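Local coordinates for protein hydrogenase 3 maturation protease (Escherichia coli, PDB 2E85) that removes a 32-residue peptide from the C-terminus of the precursor of HycE, the large subunit of hydrogenase 3, at residues N72-I84 and E110-G122. The protein carries 1 engineered substitution. Sequence-based numbering, arbitrary orientation.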
loop_
_atom_site.group_PDB
_atom_site.type_symbol
_atom_site.label_atom_id
_atom_site.label_comp_id
_atom_site.label_asym_id
_atom_site.label_seq_id
_atom_site.Cartn_x
_atom_site.Cartn_y
_atom_site.Cartn_z
ATOM N N ASN B 72 -11.071 -25.626 -6.561
ATOM C CA ASN B 72 -10.374 -26.382 -7.611
ATOM C C ASN B 72 -9.594 -25.471 -8.536
ATOM O O ASN B 72 -10.016 -24.355 -8.772
ATOM C CB ASN B 72 -11.339 -27.194 -8.437
ATOM C CG ASN B 72 -12.016 -28.270 -7.613
ATOM O OD1 ASN B 72 -11.586 -28.565 -6.486
ATOM N ND2 ASN B 72 -13.057 -28.864 -8.163
ATOM N N PRO B 73 -8.456 -25.952 -9.066
ATOM C CA PRO B 73 -7.661 -25.169 -10.029
ATOM C C PRO B 73 -8.535 -24.626 -11.175
ATOM O O PRO B 73 -9.356 -25.365 -11.753
ATOM C CB PRO B 73 -6.612 -26.191 -10.529
ATOM C CG PRO B 73 -6.452 -27.149 -9.385
ATOM C CD PRO B 73 -7.852 -27.279 -8.803
ATOM N N GLY B 74 -8.386 -23.334 -11.468
ATOM C CA GLY B 74 -9.067 -22.717 -12.607
ATOM C C GLY B 74 -10.419 -22.111 -12.262
ATOM O O GLY B 74 -11.013 -21.412 -13.098
ATOM N N GLU B 75 -10.919 -22.367 -11.047
ATOM C CA GLU B 75 -12.152 -21.697 -10.615
ATOM C C GLU B 75 -11.902 -20.171 -10.580
ATOM O O GLU B 75 -10.816 -19.702 -10.174
ATOM C CB GLU B 75 -12.645 -22.197 -9.250
ATOM C CG GLU B 75 -13.160 -23.639 -9.254
ATOM C CD GLU B 75 -14.383 -23.836 -10.151
ATOM O OE1 GLU B 75 -15.295 -22.971 -10.144
ATOM O OE2 GLU B 75 -14.446 -24.868 -10.861
ATOM N N ILE B 76 -12.930 -19.426 -10.980
ATOM C CA ILE B 76 -12.876 -17.964 -11.076
ATOM C C ILE B 76 -13.928 -17.416 -10.117
ATOM O O ILE B 76 -15.083 -17.863 -10.178
ATOM C CB ILE B 76 -13.302 -17.501 -12.501
ATOM C CG1 ILE B 76 -12.267 -17.957 -13.520
ATOM C CG2 ILE B 76 -13.364 -15.964 -12.616
ATOM C CD1 ILE B 76 -12.760 -18.000 -14.968
ATOM N N ARG B 77 -13.562 -16.451 -9.255
ATOM C CA ARG B 77 -14.560 -15.816 -8.375
ATOM C C ARG B 77 -14.278 -14.348 -8.215
ATOM O O ARG B 77 -13.137 -13.926 -8.308
ATOM C CB ARG B 77 -14.582 -16.419 -6.969
ATOM C CG ARG B 77 -14.848 -17.921 -6.869
ATOM C CD ARG B 77 -16.319 -18.243 -7.057
ATOM N NE ARG B 77 -16.584 -19.658 -6.787
ATOM C CZ ARG B 77 -16.365 -20.666 -7.641
ATOM N NH1 ARG B 77 -15.838 -20.470 -8.844
ATOM N NH2 ARG B 77 -16.677 -21.904 -7.269
ATOM N N ILE B 78 -15.340 -13.564 -7.994
ATOM C CA ILE B 78 -15.192 -12.201 -7.564
ATOM C C ILE B 78 -15.112 -12.188 -6.048
ATOM O O ILE B 78 -15.959 -12.800 -5.371
ATOM C CB ILE B 78 -16.407 -11.355 -7.950
ATOM C CG1 ILE B 78 -16.733 -11.470 -9.466
ATOM C CG2 ILE B 78 -16.245 -9.930 -7.404
ATOM C CD1 ILE B 78 -17.603 -12.605 -9.730
ATOM N N ILE B 79 -14.106 -11.497 -5.527
ATOM C CA ILE B 79 -13.918 -11.401 -4.079
ATOM C C ILE B 79 -14.376 -10.046 -3.568
ATOM O O ILE B 79 -13.869 -8.981 -3.976
ATOM C CB ILE B 79 -12.495 -11.639 -3.620
ATOM C CG1 ILE B 79 -11.907 -12.870 -4.301
ATOM C CG2 ILE B 79 -12.465 -11.745 -2.071
ATOM C CD1 ILE B 79 -12.784 -14.057 -4.578
ATOM N N ASP B 80 -15.381 -10.080 -2.705
ATOM C CA ASP B 80 -15.925 -8.865 -2.114
ATOM C C ASP B 80 -14.848 -8.140 -1.294
ATOM O O ASP B 80 -14.084 -8.786 -0.558
ATOM C CB ASP B 80 -17.112 -9.251 -1.230
ATOM C CG ASP B 80 -17.842 -8.054 -0.652
ATOM O OD1 ASP B 80 -17.308 -7.383 0.255
ATOM O OD2 ASP B 80 -18.990 -7.803 -1.092
ATOM N N PRO B 81 -14.768 -6.799 -1.412
ATOM C CA PRO B 81 -13.714 -6.081 -0.695
ATOM C C PRO B 81 -13.704 -6.302 0.822
ATOM O O PRO B 81 -12.632 -6.255 1.451
ATOM C CB PRO B 81 -13.985 -4.621 -1.065
ATOM C CG PRO B 81 -14.621 -4.702 -2.374
ATOM C CD PRO B 81 -15.579 -5.858 -2.200
ATOM N N ASP B 82 -14.873 -6.566 1.407
ATOM C CA ASP B 82 -14.967 -6.923 2.823
ATOM C C ASP B 82 -14.260 -8.243 3.128
ATOM O O ASP B 82 -13.668 -8.401 4.204
ATOM C CB ASP B 82 -16.451 -6.986 3.254
ATOM C CG ASP B 82 -16.684 -7.850 4.498
ATOM O OD1 ASP B 82 -16.799 -9.102 4.386
ATOM O OD2 ASP B 82 -16.797 -7.268 5.600
ATOM N N ASP B 83 -14.350 -9.189 2.191
ATOM C CA ASP B 83 -13.755 -10.515 2.325
ATOM C C ASP B 83 -12.259 -10.423 2.071
ATOM O O ASP B 83 -11.472 -11.077 2.752
ATOM C CB ASP B 83 -14.423 -11.508 1.374
ATOM C CG ASP B 83 -15.816 -11.903 1.848
ATOM O OD1 ASP B 83 -16.021 -11.984 3.086
ATOM O OD2 ASP B 83 -16.706 -12.106 1.004
ATOM N N ILE B 84 -11.864 -9.586 1.118
ATOM C CA ILE B 84 -10.436 -9.228 1.003
ATOM C C ILE B 84 -9.818 -8.801 2.334
ATOM O O ILE B 84 -8.757 -9.303 2.691
ATOM C CB ILE B 84 -10.188 -8.165 -0.088
ATOM C CG1 ILE B 84 -10.684 -8.716 -1.431
ATOM C CG2 ILE B 84 -8.691 -7.789 -0.179
ATOM C CD1 ILE B 84 -9.873 -9.787 -2.136
ATOM N N GLU B 110 -16.402 2.055 -9.452
ATOM C CA GLU B 110 -16.607 0.614 -9.551
ATOM C C GLU B 110 -15.250 -0.080 -9.644
ATOM O O GLU B 110 -14.514 0.123 -10.612
ATOM C CB GLU B 110 -17.479 0.232 -10.725
ATOM C CG GLU B 110 -17.801 -1.248 -10.757
ATOM C CD GLU B 110 -18.950 -1.572 -11.695
ATOM O OE1 GLU B 110 -19.191 -0.763 -12.612
ATOM O OE2 GLU B 110 -19.599 -2.625 -11.505
ATOM N N VAL B 111 -14.954 -0.879 -8.619
ATOM C CA VAL B 111 -13.735 -1.695 -8.540
ATOM C C VAL B 111 -14.133 -3.150 -8.340
ATOM O O VAL B 111 -14.915 -3.477 -7.436
ATOM C CB VAL B 111 -12.808 -1.198 -7.404
ATOM C CG1 VAL B 111 -11.530 -2.047 -7.308
ATOM C CG2 VAL B 111 -12.478 0.259 -7.614
ATOM N N ILE B 112 -13.627 -4.026 -9.206
ATOM C CA ILE B 112 -14.000 -5.439 -9.183
ATOM C C ILE B 112 -12.701 -6.205 -9.019
ATOM O O ILE B 112 -11.796 -5.997 -9.813
ATOM C CB ILE B 112 -14.670 -5.837 -10.547
ATOM C CG1 ILE B 112 -15.879 -4.935 -10.835
ATOM C CG2 ILE B 112 -15.172 -7.295 -10.593
ATOM C CD1 ILE B 112 -16.319 -4.888 -12.299
ATOM N N PHE B 113 -12.623 -7.092 -8.027
ATOM C CA PHE B 113 -11.434 -7.927 -7.857
ATOM C C PHE B 113 -11.800 -9.333 -8.238
ATOM O O PHE B 113 -12.642 -9.955 -7.562
ATOM C CB PHE B 113 -10.953 -7.946 -6.401
ATOM C CG PHE B 113 -9.684 -8.707 -6.242
ATOM C CD1 PHE B 113 -8.473 -8.059 -6.395
ATOM C CD2 PHE B 113 -9.703 -10.106 -6.053
ATOM C CE1 PHE B 113 -7.287 -8.763 -6.316
ATOM C CE2 PHE B 113 -8.504 -10.817 -5.961
ATOM C CZ PHE B 113 -7.306 -10.138 -6.097
ATOM N N LEU B 114 -11.147 -9.850 -9.275
ATOM C CA LEU B 114 -11.360 -11.197 -9.773
ATOM C C LEU B 114 -10.166 -12.137 -9.528
ATOM O O LEU B 114 -9.037 -11.867 -9.961
ATOM C CB LEU B 114 -11.667 -11.141 -11.263
ATOM C CG LEU B 114 -12.030 -12.446 -11.972
ATOM C CD1 LEU B 114 -12.851 -12.161 -13.214
ATOM C CD2 LEU B 114 -10.807 -13.303 -12.352
ATOM N N GLY B 115 -10.428 -13.230 -8.822
ATOM C CA GLY B 115 -9.403 -14.209 -8.486
ATOM C C GLY B 115 -9.571 -15.424 -9.372
ATOM O O GLY B 115 -10.697 -15.828 -9.718
ATOM N N ILE B 116 -8.447 -16.013 -9.728
ATOM C CA ILE B 116 -8.421 -17.275 -10.444
ATOM C C ILE B 116 -7.597 -18.206 -9.575
ATOM O O ILE B 116 -6.444 -17.854 -9.207
ATOM C CB ILE B 116 -7.667 -17.164 -11.788
ATOM C CG1 ILE B 116 -8.384 -16.219 -12.733
ATOM C CG2 ILE B 116 -7.438 -18.555 -12.421
ATOM C CD1 ILE B 116 -7.559 -15.756 -13.932
ATOM N N GLN B 117 -8.142 -19.393 -9.302
ATOM C CA GLN B 117 -7.436 -20.376 -8.469
ATOM C C GLN B 117 -6.256 -21.013 -9.179
ATOM O O GLN B 117 -6.440 -21.710 -10.170
ATOM C CB GLN B 117 -8.393 -21.475 -8.032
ATOM C CG GLN B 117 -7.698 -22.556 -7.204
ATOM C CD GLN B 117 -7.402 -22.105 -5.839
ATOM O OE1 GLN B 117 -8.283 -21.579 -5.157
ATOM N NE2 GLN B 117 -6.172 -22.312 -5.395
ATOM N N PRO B 118 -5.034 -20.809 -8.646
ATOM C CA PRO B 118 -3.909 -21.555 -9.199
ATOM C C PRO B 118 -3.829 -22.963 -8.657
ATOM O O PRO B 118 -4.442 -23.305 -7.615
ATOM C CB PRO B 118 -2.692 -20.772 -8.713
ATOM C CG PRO B 118 -3.098 -20.244 -7.403
ATOM C CD PRO B 118 -4.590 -19.852 -7.614
ATOM N N ASP B 119 -3.065 -23.774 -9.367
ATOM C CA ASP B 119 -2.711 -25.085 -8.887
ATOM C C ASP B 119 -1.294 -25.105 -8.413
ATOM O O ASP B 119 -1.022 -25.376 -7.235
ATOM C CB ASP B 119 -2.893 -26.154 -9.951
ATOM C CG ASP B 119 -2.886 -27.574 -9.338
ATOM O OD1 ASP B 119 -2.767 -27.615 -8.082
ATOM O OD2 ASP B 119 -2.953 -28.573 -10.104
ATOM N N ILE B 120 -0.383 -24.859 -9.339
ATOM C CA ILE B 120 1.044 -24.912 -8.998
ATOM C C ILE B 120 1.639 -23.518 -9.126
ATOM O O ILE B 120 1.454 -22.816 -10.128
ATOM C CB ILE B 120 1.836 -25.973 -9.847
ATOM C CG1 ILE B 120 1.876 -25.575 -11.340
ATOM C CG2 ILE B 120 1.289 -27.433 -9.563
ATOM C CD1 ILE B 120 2.891 -24.562 -11.731
ATOM N N VAL B 121 2.399 -23.134 -8.105
ATOM C CA VAL B 121 3.055 -21.824 -8.082
ATOM C C VAL B 121 4.457 -22.036 -7.604
ATOM O O VAL B 121 4.677 -22.453 -6.472
ATOM C CB VAL B 121 2.317 -20.821 -7.146
ATOM C CG1 VAL B 121 3.097 -19.483 -7.029
ATOM C CG2 VAL B 121 0.852 -20.576 -7.617
ATOM N N GLY B 122 5.416 -21.725 -8.467
ATOM C CA GLY B 122 6.815 -21.953 -8.182
ATOM C C GLY B 122 7.663 -21.474 -9.334
ATOM O O GLY B 122 7.197 -21.373 -10.475
HETATM O O HOH W 1 -14.660 -7.070 -5.946
#
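Arg77 and Gly115 form the hydrogen-bonded pair at the middle of an antiparallel ladder between strands 76-78 and 111-116. Arg77 N donates a hydrogen bond to Gly115 O, and Gly115 N donates one to Arg77 O at 2.8 Å. Ile79 N to Phe113 O continues the ladder, and beyond it a water joins Ile79 O to Phe113 N. At the other end Gln117 N meets Glu75 O, while Gly74 N donates to Gln117 O, tying the type II turn of Asn72 to Glu75 to the end of strand 111-116.

Outward from this backbone pair, Gln117 CB rests 3.4 Å from Asn72 O; CG, anti to the backbone N (chi1 178°), comes to 3.3 Å from the same oxygen. The chain then bends at chi2 and carries the amide away from the turn: NE2 donates to Pro118 O, 3.0 Å away and nearly in the amide plane, and also to Asp68 OD1, while OE1 accepts from Met69 N and Leu71 N. With an alanine in place of Gln117, the N-H groups of Met69 and Leu71 would probably lose their acceptor, leaving their loop less firmly tied to the strand end.

Apolar side chains meet on both faces of the sheet. On one, Ile76 CG2 lies across Leu114, 3.7 Å from CD2, with helix 129-141 packed against Ile76. On the other, Ile84 CD1 sits over one face of the Phe113 ring, offset toward its rim in a CH-pi contact 4.3 Å from the centroid, as Ile79 CG1 meets the ring edge 3.9 Å from CD2. Phe113 also touches Asp65, a calcium ligand and, by similarity, a nickel ligand. Strand 76-78, whose Ile78 also bonds to Ala152 and Leu154, is the outermost antiparallel strand in the five-stranded alpha/beta fold of this A31-family hydrogenase maturation protease.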